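Long-range contacts in amidohydrolase (Staphylococcus aureus, PDB 3NUR), which probably hydrolyses carbon–nitrogen bonds of linear amides as a TIM-barrel amidohydrolase, and here carries a bound calcium ion: residues 30-35 and 92-97; 135-140 and 176-181; 292-297 and 326-331. One frame throughout, in Å; residues are numbered along the deposited sequence.

Contact 1 of 3, residues 30-35 and 92-97. With CA (calcium ion), chain B.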
loop_
_atom_site.group_PDB
_atom_site.type_symbol
_atom_site.label_atom_id
_atom_site.label_comp_id
_atom_site.label_asym_id
_atom_site.label_seq_id
_atom_site.Cartn_x
_atom_site.Cartn_y
_atom_site.Cartn_z
ATOM N N HIS A 30 3.610 -1.769 9.344
ATOM C CA HIS A 30 4.804 -0.948 9.242
ATOM C C HIS A 30 5.900 -1.152 10.242
ATOM O O HIS A 30 5.662 -1.520 11.390
ATOM C CB HIS A 30 4.395 0.536 9.235
ATOM C CG HIS A 30 3.391 0.873 8.167
ATOM N ND1 HIS A 30 3.732 0.851 6.819
ATOM C CD2 HIS A 30 2.096 1.264 8.284
ATOM C CE1 HIS A 30 2.639 1.210 6.159
ATOM N NE2 HIS A 30 1.625 1.463 6.995
ATOM N N TYR A 31 7.106 -0.798 9.808
ATOM C CA TYR A 31 8.277 -0.787 10.667
ATOM C C TYR A 31 9.110 0.449 10.339
ATOM O O TYR A 31 9.015 0.974 9.239
ATOM C CB TYR A 31 9.129 -2.076 10.480
ATOM C CG TYR A 31 9.968 -2.071 9.224
ATOM C CD1 TYR A 31 9.409 -2.397 7.993
ATOM C CD2 TYR A 31 11.294 -1.629 9.244
ATOM C CE1 TYR A 31 10.155 -2.341 6.827
ATOM C CE2 TYR A 31 12.047 -1.554 8.077
ATOM C CZ TYR A 31 11.467 -1.902 6.868
ATOM O OH TYR A 31 12.175 -1.835 5.702
ATOM N N VAL A 32 9.971 0.875 11.278
ATOM C CA VAL A 32 10.967 1.917 11.015
ATOM C C VAL A 32 12.243 1.425 11.679
ATOM O O VAL A 32 12.183 0.517 12.527
ATOM C CB VAL A 32 10.583 3.361 11.460
ATOM C CG1 VAL A 32 9.271 3.823 10.823
ATOM C CG2 VAL A 32 10.539 3.504 12.988
ATOM N N ILE A 33 13.385 2.012 11.273
ATOM C CA ILE A 33 14.686 1.701 11.863
ATOM C C ILE A 33 15.205 2.994 12.495
ATOM O O ILE A 33 15.364 4.005 11.806
ATOM C CB ILE A 33 15.664 1.057 10.847
ATOM C CG1 ILE A 33 15.148 -0.331 10.421
ATOM C CG2 ILE A 33 17.087 0.948 11.445
ATOM C CD1 ILE A 33 15.509 -0.710 9.051
ATOM N N GLU A 34 15.413 2.966 13.826
ATOM C CA GLU A 34 15.851 4.141 14.601
ATOM C C GLU A 34 17.018 4.909 13.971
ATOM O O GLU A 34 16.913 6.123 13.798
ATOM C CB GLU A 34 16.168 3.744 16.046
ATOM C CG GLU A 34 16.281 4.930 16.987
ATOM C CD GLU A 34 16.687 4.536 18.393
ATOM O OE1 GLU A 34 15.798 4.135 19.177
ATOM O OE2 GLU A 34 17.900 4.599 18.701
ATOM N N ASP A 35 18.092 4.193 13.581
ATOM C CA ASP A 35 19.272 4.800 12.956
ATOM C C ASP A 35 18.964 5.476 11.624
ATOM O O ASP A 35 19.565 6.509 11.317
ATOM C CB ASP A 35 20.411 3.780 12.833
ATOM C CG ASP A 35 21.116 3.439 14.148
ATOM O OD1 ASP A 35 20.762 4.042 15.196
ATOM O OD2 ASP A 35 22.025 2.572 14.128
ATOM N N LEU A 92 5.570 -6.719 5.787
ATOM C CA LEU A 92 6.191 -5.535 6.371
ATOM C C LEU A 92 6.702 -4.503 5.352
ATOM O O LEU A 92 7.342 -4.869 4.363
ATOM C CB LEU A 92 7.335 -5.953 7.335
ATOM C CG LEU A 92 6.952 -6.739 8.605
ATOM C CD1 LEU A 92 8.203 -7.124 9.416
ATOM C CD2 LEU A 92 6.043 -5.935 9.487
ATOM N N SER A 93 6.409 -3.212 5.619
ATOM C CA SER A 93 6.821 -2.073 4.790
ATOM C C SER A 93 7.291 -0.916 5.666
ATOM O O SER A 93 6.852 -0.828 6.800
ATOM C CB SER A 93 5.649 -1.599 3.952
ATOM O OG SER A 93 4.562 -1.226 4.787
ATOM N N TYR A 94 8.176 -0.028 5.155
ATOM C CA TYR A 94 8.656 1.109 5.940
ATOM C C TYR A 94 7.513 2.083 6.254
ATOM O O TYR A 94 6.678 2.347 5.388
ATOM C CB TYR A 94 9.824 1.831 5.245
ATOM C CG TYR A 94 10.783 2.445 6.240
ATOM C CD1 TYR A 94 11.956 1.789 6.605
ATOM C CD2 TYR A 94 10.504 3.675 6.839
ATOM C CE1 TYR A 94 12.819 2.329 7.566
ATOM C CE2 TYR A 94 11.369 4.235 7.777
ATOM C CZ TYR A 94 12.520 3.551 8.148
ATOM O OH TYR A 94 13.370 4.106 9.070
ATOM N N GLY A 95 7.471 2.559 7.491
ATOM C CA GLY A 95 6.451 3.475 7.990
ATOM C C GLY A 95 6.804 4.942 7.839
ATOM O O GLY A 95 7.359 5.354 6.816
ATOM N N ASN A 96 6.436 5.746 8.841
ATOM C CA ASN A 96 6.639 7.205 8.813
ATOM C C ASN A 96 8.085 7.594 8.580
ATOM O O ASN A 96 8.979 6.978 9.148
ATOM C CB ASN A 96 6.138 7.833 10.105
ATOM C CG ASN A 96 4.678 7.604 10.375
ATOM O OD1 ASN A 96 3.880 7.303 9.472
ATOM N ND2 ASN A 96 4.300 7.741 11.637
ATOM N N GLY A 97 8.299 8.586 7.722
ATOM C CA GLY A 97 9.640 9.074 7.403
ATOM C C GLY A 97 10.452 8.147 6.529
ATOM O O GLY A 97 11.676 8.104 6.642
HETATM CA CA CA B . -0.299 2.769 6.727
HETATM O O HOH W 1 -1.970 4.162 6.901
HETATM O O HOH W 2 0.816 4.488 7.675
#
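Y31 and Y94 pack edge to face: the edge of the Y94 ring points at the face of the Y31 ring, the planes at 67° and the centroids 5.1 Å apart. Y94 CA lies over that same Y31 ring in a CH-pi contact. The first torsion of Y31, 77°, tucks CG over its own main chain and lays the ring against the main chain at S93 and Y94. V32 CA in turn stands over a face of the Y94 ring, 4.0 Å from its centroid, and Y31 O lies above the ring rim. The phenol oxygen of Y94 accepts a nearly straight bond from I33 N (3.0 Å, 176° at the hydrogen) and also bonds to Q37. Strands 24-31 and 87-94 are parallel neighbours of the TIM barrel, joined by Y31 N to S93 O (3.0 Å) and G95 N to Y31 O (2.8 Å). H30 and S93 share one face of the sheet; H30 ND1 is 3.0 Å from S93 OG, while H30 NE2 binds calcium at 2.3 Å. Two waters, E28, H192 and D316 complete the metal site. G95 CA packs against H30 CB, where the backbones come close. Toward solvent the contact thins: I33 CD1 only grazes Y94 CE1, and exposed N96 meets V32 CG1 with backbone atoms, its O, which also bonds to Q37, nearest at 3.6 Å.

Contact 2 of 3, residues 135-140 and 176-181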
loop_
_atom_site.group_PDB
_atom_site.type_symbol
_atom_site.label_atom_id
_atom_site.label_comp_id
_atom_site.label_asym_id
_atom_site.label_seq_id
_atom_site.Cartn_x
_atom_site.Cartn_y
_atom_site.Cartn_z
ATOM N N LEU A 135 11.769 1.584 -1.838
ATOM C CA LEU A 135 12.499 1.981 -3.047
ATOM C C LEU A 135 12.849 3.438 -3.146
ATOM O O LEU A 135 11.997 4.266 -2.867
ATOM C CB LEU A 135 11.702 1.584 -4.304
ATOM C CG LEU A 135 11.240 0.117 -4.397
ATOM C CD1 LEU A 135 10.333 -0.075 -5.575
ATOM C CD2 LEU A 135 12.440 -0.835 -4.456
ATOM N N PRO A 136 14.042 3.778 -3.682
ATOM C CA PRO A 136 14.375 5.198 -3.876
ATOM C C PRO A 136 13.717 5.724 -5.163
ATOM O O PRO A 136 14.371 5.898 -6.185
ATOM C CB PRO A 136 15.907 5.177 -3.944
ATOM C CG PRO A 136 16.234 3.835 -4.572
ATOM C CD PRO A 136 15.159 2.885 -4.097
ATOM N N ILE A 137 12.394 5.956 -5.122
ATOM C CA ILE A 137 11.600 6.364 -6.302
ATOM C C ILE A 137 12.127 7.578 -7.083
ATOM O O ILE A 137 11.920 7.661 -8.300
ATOM C CB ILE A 137 10.087 6.467 -6.000
ATOM C CG1 ILE A 137 9.791 7.605 -4.989
ATOM C CG2 ILE A 137 9.522 5.075 -5.561
ATOM C CD1 ILE A 137 8.318 7.916 -4.726
ATOM N N ASN A 138 12.800 8.501 -6.376
ATOM C CA ASN A 138 13.378 9.695 -6.979
ATOM C C ASN A 138 14.586 9.386 -7.860
ATOM O O ASN A 138 15.029 10.253 -8.610
ATOM C CB ASN A 138 13.636 10.774 -5.944
ATOM C CG ASN A 138 12.342 11.336 -5.389
ATOM O OD1 ASN A 138 12.078 11.315 -4.166
ATOM N ND2 ASN A 138 11.467 11.749 -6.297
ATOM N N GLU A 139 15.063 8.117 -7.834
ATOM C CA GLU A 139 16.144 7.590 -8.682
ATOM C C GLU A 139 15.562 6.335 -9.391
ATOM O O GLU A 139 15.869 5.213 -8.978
ATOM C CB GLU A 139 17.334 7.244 -7.791
ATOM C CG GLU A 139 18.021 8.460 -7.202
ATOM C CD GLU A 139 18.802 9.240 -8.242
ATOM O OE1 GLU A 139 19.191 8.644 -9.272
ATOM O OE2 GLU A 139 19.001 10.454 -8.034
ATOM N N PRO A 140 14.669 6.490 -10.413
ATOM C CA PRO A 140 13.934 5.315 -10.934
ATOM C C PRO A 140 14.709 4.110 -11.426
ATOM O O PRO A 140 14.291 2.983 -11.159
ATOM C CB PRO A 140 13.011 5.900 -12.009
ATOM C CG PRO A 140 13.571 7.258 -12.313
ATOM C CD PRO A 140 14.138 7.736 -11.009
ATOM N N ASP A 176 8.228 4.596 -15.624
ATOM C CA ASP A 176 7.713 3.383 -16.276
ATOM C C ASP A 176 8.508 2.116 -15.883
ATOM O O ASP A 176 7.903 1.084 -15.620
ATOM C CB ASP A 176 7.711 3.554 -17.807
ATOM C CG ASP A 176 7.031 2.403 -18.510
ATOM O OD1 ASP A 176 5.794 2.435 -18.632
ATOM O OD2 ASP A 176 7.726 1.461 -18.886
ATOM N N ILE A 177 9.848 2.235 -15.777
ATOM C CA ILE A 177 10.758 1.145 -15.411
ATOM C C ILE A 177 10.394 0.427 -14.096
ATOM O O ILE A 177 10.631 -0.782 -13.978
ATOM C CB ILE A 177 12.244 1.633 -15.437
ATOM C CG1 ILE A 177 13.264 0.465 -15.376
ATOM C CG2 ILE A 177 12.538 2.697 -14.376
ATOM C CD1 ILE A 177 13.158 -0.546 -16.528
ATOM N N ILE A 178 9.809 1.160 -13.132
ATOM C CA ILE A 178 9.422 0.589 -11.834
ATOM C C ILE A 178 8.277 -0.418 -12.035
ATOM O O ILE A 178 8.339 -1.526 -11.497
ATOM C CB ILE A 178 9.097 1.709 -10.798
ATOM C CG1 ILE A 178 10.366 2.568 -10.506
ATOM C CG2 ILE A 178 8.506 1.106 -9.496
ATOM C CD1 ILE A 178 10.114 3.932 -9.731
ATOM N N PHE A 179 7.257 -0.030 -12.831
ATOM C CA PHE A 179 6.088 -0.867 -13.129
ATOM C C PHE A 179 6.473 -2.053 -14.004
ATOM O O PHE A 179 5.979 -3.146 -13.770
ATOM C CB PHE A 179 4.955 -0.026 -13.742
ATOM C CG PHE A 179 4.605 1.119 -12.816
ATOM C CD1 PHE A 179 3.792 0.912 -11.700
ATOM C CD2 PHE A 179 5.136 2.385 -13.021
ATOM C CE1 PHE A 179 3.512 1.959 -10.812
ATOM C CE2 PHE A 179 4.859 3.431 -12.129
ATOM C CZ PHE A 179 4.065 3.209 -11.026
ATOM N N LYS A 180 7.355 -1.830 -15.005
ATOM C CA LYS A 180 7.869 -2.873 -15.893
ATOM C C LYS A 180 8.582 -3.931 -15.045
ATOM O O LYS A 180 8.371 -5.120 -15.251
ATOM C CB LYS A 180 8.859 -2.259 -16.896
ATOM C CG LYS A 180 9.370 -3.245 -17.945
ATOM C CD LYS A 180 10.248 -2.514 -18.963
ATOM C CE LYS A 180 10.390 -3.293 -20.240
ATOM N NZ LYS A 180 11.053 -2.483 -21.296
ATOM N N THR A 181 9.377 -3.486 -14.061
ATOM C CA THR A 181 10.134 -4.357 -13.164
ATOM C C THR A 181 9.201 -5.210 -12.315
ATOM O O THR A 181 9.378 -6.422 -12.257
ATOM C CB THR A 181 11.174 -3.547 -12.384
ATOM O OG1 THR A 181 12.060 -2.945 -13.328
ATOM C CG2 THR A 181 11.972 -4.394 -11.434
#
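P140 and I178 bring together two successive loop-and-helix elements of the TIM barrel: the loop between strand 129-131 and helix 140-152, and the start of helix 176-185. No hydrogen bond crosses between them; the side-chain contacts are apolar, with P140 O touched by carbons of I177 and I178. I178 carries most of the packing, its CA-CB bond aimed at the loop. Its CG1 is anti to the carbonyl carbon (chi1 -63°) and the chain then runs extended, which sends CD1 between two loop residues: P140 CB at 4.2 Å and I137 CG2 at 4.4 Å. The other branch, CG2, faces L135 CD1 at 4.5 Å, a looser approach. I177, one position earlier in the helix, uses its CG2 methyl, which meets P140 CB at 4.0 Å and lies 3.7 Å from P140 O. One proline is thus met by branches of two consecutive isoleucines, CG2 of the first and CD1 of the second.

Backbone bonds shape the loop from within. P136 is the centre of an inverse gamma turn, closed by a weak bond from I137 N to L135 O, and a type I turn to E139 overlaps it, starting at P136 itself, with E139 N bonded to P136 O. These turns bring the chain to E139, the N-cap position of helix 140-152. That helix also covers the contact, F147 touching L135 and A144 touching I177, while A159 and I161 of strand 159-162 touch L135 and I137.

On the helix, D176 pairs with R243 in a salt bridge and bonds to Y244. I177 O accepts twice, from T181 N at 3.0 Å and from T181 OG1 at 2.7 Å, the two donors arriving from opposite faces of its carbonyl plane.

Contact 3 of 3, residues 292-297 and 326-331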
loop_
_atom_site.group_PDB
_atom_site.type_symbol
_atom_site.label_atom_id
_atom_site.label_comp_id
_atom_site.label_asym_id
_atom_site.label_seq_id
_atom_site.Cartn_x
_atom_site.Cartn_y
_atom_site.Cartn_z
ATOM N N GLY A 292 -6.937 -1.206 8.625
ATOM C CA GLY A 292 -7.411 -1.153 10.006
ATOM C C GLY A 292 -8.660 -0.323 10.256
ATOM O O GLY A 292 -9.018 -0.091 11.418
HETATM N N MSE A 293 -9.359 0.109 9.178
HETATM C CA MSE A 293 -10.609 0.880 9.309
HETATM C C MSE A 293 -11.732 -0.160 9.201
HETATM O O MSE A 293 -12.203 -0.454 8.113
HETATM C CB MSE A 293 -10.735 1.939 8.190
HETATM C CG MSE A 293 -9.717 3.069 8.284
HETATM SE SE MSE A 293 -9.727 4.152 6.624
HETATM C CE MSE A 293 -11.589 4.386 6.336
ATOM N N LEU A 294 -12.092 -0.763 10.333
ATOM C CA LEU A 294 -13.003 -1.899 10.357
ATOM C C LEU A 294 -14.448 -1.474 10.437
ATOM O O LEU A 294 -15.102 -1.592 11.475
ATOM C CB LEU A 294 -12.572 -2.899 11.448
ATOM C CG LEU A 294 -11.083 -3.344 11.409
ATOM C CD1 LEU A 294 -10.798 -4.362 12.494
ATOM C CD2 LEU A 294 -10.673 -3.872 10.031
ATOM N N THR A 295 -14.935 -0.939 9.309
ATOM C CA THR A 295 -16.270 -0.366 9.226
ATOM C C THR A 295 -17.059 -1.055 8.121
ATOM O O THR A 295 -16.559 -1.196 7.003
ATOM C CB THR A 295 -16.155 1.159 9.080
ATOM O OG1 THR A 295 -15.351 1.450 7.927
ATOM C CG2 THR A 295 -15.533 1.831 10.338
ATOM N N LYS A 296 -18.248 -1.563 8.467
ATOM C CA LYS A 296 -19.094 -2.313 7.529
ATOM C C LYS A 296 -19.568 -1.548 6.266
ATOM O O LYS A 296 -19.538 -2.145 5.184
ATOM C CB LYS A 296 -20.279 -2.965 8.274
ATOM C CG LYS A 296 -21.063 -3.956 7.432
ATOM C CD LYS A 296 -22.153 -4.692 8.223
ATOM C CE LYS A 296 -22.966 -5.644 7.359
ATOM N NZ LYS A 296 -23.807 -4.921 6.346
ATOM N N PRO A 297 -20.071 -0.293 6.338
ATOM C CA PRO A 297 -20.586 0.341 5.103
ATOM C C PRO A 297 -19.594 0.417 3.939
ATOM O O PRO A 297 -19.973 0.176 2.793
ATOM C CB PRO A 297 -21.071 1.715 5.583
ATOM C CG PRO A 297 -21.325 1.525 7.080
ATOM C CD PRO A 297 -20.237 0.599 7.510
ATOM N N GLY A 326 -9.384 -9.592 14.730
ATOM C CA GLY A 326 -9.633 -11.029 14.704
ATOM C C GLY A 326 -11.076 -11.481 14.631
ATOM O O GLY A 326 -11.322 -12.669 14.399
ATOM N N VAL A 327 -12.050 -10.554 14.836
ATOM C CA VAL A 327 -13.472 -10.909 14.798
ATOM C C VAL A 327 -14.282 -10.147 13.734
ATOM O O VAL A 327 -15.409 -10.536 13.447
ATOM C CB VAL A 327 -14.144 -10.841 16.210
ATOM C CG1 VAL A 327 -13.459 -11.792 17.200
ATOM C CG2 VAL A 327 -14.174 -9.415 16.750
ATOM N N PHE A 328 -13.715 -9.077 13.150
ATOM C CA PHE A 328 -14.418 -8.233 12.179
ATOM C C PHE A 328 -15.006 -9.006 11.014
ATOM O O PHE A 328 -16.149 -8.757 10.636
ATOM C CB PHE A 328 -13.528 -7.087 11.683
ATOM C CG PHE A 328 -14.132 -6.202 10.611
ATOM C CD1 PHE A 328 -15.223 -5.385 10.892
ATOM C CD2 PHE A 328 -13.582 -6.154 9.332
ATOM C CE1 PHE A 328 -15.780 -4.569 9.896
ATOM C CE2 PHE A 328 -14.106 -5.294 8.353
ATOM C CZ PHE A 328 -15.203 -4.507 8.645
ATOM N N LEU A 329 -14.244 -9.955 10.463
ATOM C CA LEU A 329 -14.733 -10.735 9.315
ATOM C C LEU A 329 -15.932 -11.635 9.637
ATOM O O LEU A 329 -16.610 -12.099 8.719
ATOM C CB LEU A 329 -13.592 -11.498 8.616
ATOM C CG LEU A 329 -12.425 -10.634 8.113
ATOM C CD1 LEU A 329 -11.298 -11.504 7.587
ATOM C CD2 LEU A 329 -12.871 -9.635 7.040
ATOM N N ASP A 330 -16.225 -11.826 10.933
ATOM C CA ASP A 330 -17.382 -12.614 11.380
ATOM C C ASP A 330 -18.668 -11.760 11.495
ATOM O O ASP A 330 -19.742 -12.312 11.763
ATOM C CB ASP A 330 -17.063 -13.254 12.740
ATOM C CG ASP A 330 -15.951 -14.277 12.664
ATOM O OD1 ASP A 330 -15.863 -14.983 11.634
ATOM O OD2 ASP A 330 -15.174 -14.375 13.631
ATOM N N GLU A 331 -18.560 -10.425 11.324
ATOM C CA GLU A 331 -19.688 -9.494 11.516
ATOM C C GLU A 331 -20.217 -8.914 10.209
ATOM O O GLU A 331 -20.940 -7.912 10.226
ATOM C CB GLU A 331 -19.251 -8.337 12.440
ATOM C CG GLU A 331 -18.540 -8.776 13.710
ATOM C CD GLU A 331 -18.212 -7.667 14.692
ATOM O OE1 GLU A 331 -18.085 -7.972 15.900
ATOM O OE2 GLU A 331 -18.086 -6.497 14.261
#
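L294 lays its CB over the centre of the F328 ring, 3.7 Å from the centroid and 12° off the ring normal, a CH-pi contact that forms the middle of this packing. Before it, the carbonyl oxygen of selenomethionine M293 accepts from W254. L294 is the centre of an inverse gamma turn, closed by a weak bond from T295 N to M293 O. Beyond CB, its two methyls divide: CD1 lies 3.9 Å from F328 CB, and CD2 is 3.8 Å from F328 CD2. F328 has CG anti to its own backbone N (chi1 176°), an extension that carries the ring across to the main chain of L294, with F328 CE1 3.4 Å from L294 C.

At T295 the backbone N is 3.6 Å from F328 CZ, so the ring's far end lies against the peptide between L294 and T295. T295 holds the N-cap position of helix 296-306, but its hydroxyl makes no capping bond and pairs with the side-chain oxygen of Q298. K296 follows, its N at the edge of the F328 ring, near the ring plane. Its chain is extended as far as CE, and the packing becomes loose here: K296 CD is 4.0 Å from E331 O. The ammonium group turns off at the last torsion and makes a salt bridge with D300. E331 directs its own carboxylate to K324.

This is plain packing at the surface of the barrel fold, about 13 Å from the calcium at the L294 side chain and apart from the metal site. It joins the loop after strand 286-288 to the short, weakly bonded helix 325-328 and the type I turn from F328 to E331. Y313 also touches F328, and helix 336-351 lies beside the turn, against L329.

In the fold
From the N terminus, strand 24-31 runs out to the calcium ligand H30, and contact 1 closes the first long loop, pairing it with strand 87-94 after an excursion that includes helix 75-84. Contact 2 opens further along, after strand 129-131, and joins the following loop to helix 176-185 across helix 140-152 and strand 159-162. Contact 3 comes late, tying the loop after strand 286-288 to the segment that precedes helix 336-351. The three closures run in series, neither nested nor crossed. Contacts 2 and 3 lie on opposite sides of the chain's centre, their centres 34 Å apart, and only contact 1 contains a ligand of the calcium.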